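Side-chain contact in ABC transporter, permease protein, putative (Porphyromonas gingivalis, PDB 2P0S), which is probably the permease part of an ABC-type transporter, represented here by a single domain of the longer membrane protein: residues K76-P79 with A80-N84. Numbering follows the deposited sequence. Where two conformers were deposited one is given.
Sequences KQLP and ASVSN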
loop_
_atom_site.group_PDB
_atom_site.type_symbol
_atom_site.label_atom_id
_atom_site.label_comp_id
_atom_site.label_asym_id
_atom_site.label_seq_id
_atom_site.Cartn_x
_atom_site.Cartn_y
_atom_site.Cartn_z
ATOM N N LYS A 76 -1.677 -19.700 5.507
ATOM C CA LYS A 76 -2.980 -19.184 5.919
ATOM C C LYS A 76 -3.466 -18.188 4.853
ATOM O O LYS A 76 -2.621 -17.758 4.032
ATOM C CB LYS A 76 -2.793 -18.578 7.306
ATOM C CG LYS A 76 -1.879 -19.544 7.998
ATOM C CD LYS A 76 -2.074 -19.696 9.494
ATOM C CE LYS A 76 -2.419 -18.327 10.129
ATOM N NZ LYS A 76 -2.490 -18.596 11.636
ATOM N N GLN A 77 -4.730 -17.824 4.860
ATOM C CA GLN A 77 -5.206 -16.675 4.120
ATOM C C GLN A 77 -4.433 -15.446 4.508
ATOM O O GLN A 77 -4.202 -15.212 5.634
ATOM C CB GLN A 77 -6.727 -16.393 4.292
ATOM C CG GLN A 77 -7.282 -15.308 3.280
ATOM C CD GLN A 77 -8.807 -15.229 3.122
ATOM O OE1 GLN A 77 -9.532 -16.213 3.272
ATOM N NE2 GLN A 77 -9.286 -14.048 2.776
ATOM N N LEU A 78 -4.030 -14.677 3.515
ATOM C CA LEU A 78 -3.264 -13.478 3.722
ATOM C C LEU A 78 -4.182 -12.277 3.495
ATOM O O LEU A 78 -5.059 -12.354 2.616
ATOM C CB LEU A 78 -2.119 -13.458 2.707
ATOM C CG LEU A 78 -1.010 -14.455 2.935
ATOM C CD1 LEU A 78 -0.221 -14.613 1.611
ATOM C CD2 LEU A 78 -0.096 -14.053 4.180
ATOM N N PRO A 79 -3.958 -11.152 4.208
ATOM C CA PRO A 79 -4.727 -9.920 4.003
ATOM C C PRO A 79 -4.517 -9.402 2.596
ATOM O O PRO A 79 -3.415 -9.597 2.074
ATOM C CB PRO A 79 -3.960 -8.938 4.818
ATOM C CG PRO A 79 -3.382 -9.717 5.923
ATOM C CD PRO A 79 -2.962 -10.971 5.290
ATOM N N ALA A 80 -5.469 -8.678 2.030
ATOM C CA ALA A 80 -5.300 -8.235 0.638
ATOM C C ALA A 80 -4.115 -7.293 0.502
ATOM O O ALA A 80 -3.600 -7.133 -0.566
ATOM C CB ALA A 80 -6.571 -7.536 0.123
ATOM N N SER A 81 -3.772 -6.618 1.593
ATOM C CA SER A 81 -2.637 -5.721 1.717
ATOM C C SER A 81 -1.304 -6.270 1.177
ATOM O O SER A 81 -0.547 -5.513 0.594
ATOM C CB SER A 81 -2.442 -5.353 3.198
ATOM O OG SER A 81 -1.671 -6.365 3.894
ATOM N N VAL A 82 -1.013 -7.559 1.405
ATOM C CA VAL A 82 0.212 -8.242 0.951
ATOM C C VAL A 82 0.225 -8.192 -0.592
ATOM O O VAL A 82 1.152 -7.671 -1.172
ATOM C CB VAL A 82 0.240 -9.694 1.474
ATOM C CG1 VAL A 82 1.323 -10.407 0.925
ATOM C CG2 VAL A 82 0.348 -9.754 3.082
ATOM N N SER A 83 -0.786 -8.672 -1.270
ATOM C CA SER A 83 -0.773 -8.587 -2.754
ATOM C C SER A 83 -0.819 -7.141 -3.204
ATOM O O SER A 83 -0.152 -6.770 -4.167
ATOM C CB SER A 83 -1.968 -9.336 -3.314
ATOM O OG SER A 83 -2.106 -8.820 -4.706
ATOM N N ASN A 84 -1.643 -6.331 -2.528
ATOM C CA ASN A 84 -1.753 -4.873 -2.821
ATOM C C ASN A 84 -0.372 -4.280 -2.989
ATOM O O ASN A 84 0.023 -3.846 -4.116
ATOM C CB ASN A 84 -2.533 -4.119 -1.720
ATOM C CG ASN A 84 -4.013 -4.420 -1.769
ATOM O OD1 ASN A 84 -4.779 -4.086 -0.838
ATOM N ND2 ASN A 84 -4.443 -5.045 -2.879
HETATM O O HOH W 1 -2.679 -10.599 -0.407
#
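P79 meets V82 twice, once through its backbone oxygen and once through its ring. V82 N donates to P79 O at 3.2 Å. The N-H points at the oxygen with a moderate bend, 152°, but the donor stands above the carbonyl plane, 46° out of it, so no lone pair is met head on. P79 O accepts a second hydrogen bond, donated by a water 2.8 Å away. That water in turn accepts from S83 N, also at 2.8 Å.

Beside this bond the side chains make a looser apolar contact. With CG1 of V82 anti to the backbone N (chi1 173°), CG2 falls anti to the carbonyl carbon and lies over the face of the P79 ring, with CD its nearest ring atom at 4.2 Å. L78 CD2 reaches the same methyl more distantly, at 4.5 Å. F31 packs against V82 as well, and I72 of strand 70-74 against L78. On the same side of the ring, toward its CB end, S81 OG comes to 3.6 Å from P79 CB. A80 O accepts from N84 N at 2.9 Å, the regular i to i+4 bond that carries the helix onward, and E30 of the second subunit packs on both P79 and A80.

This is the amino-terminal end of helix 80-100, reached from the extended loop after strand 70-74: the carbonyl of a loop residue, P79, accepts from the amide three residues on and is joined to S83 N through the water.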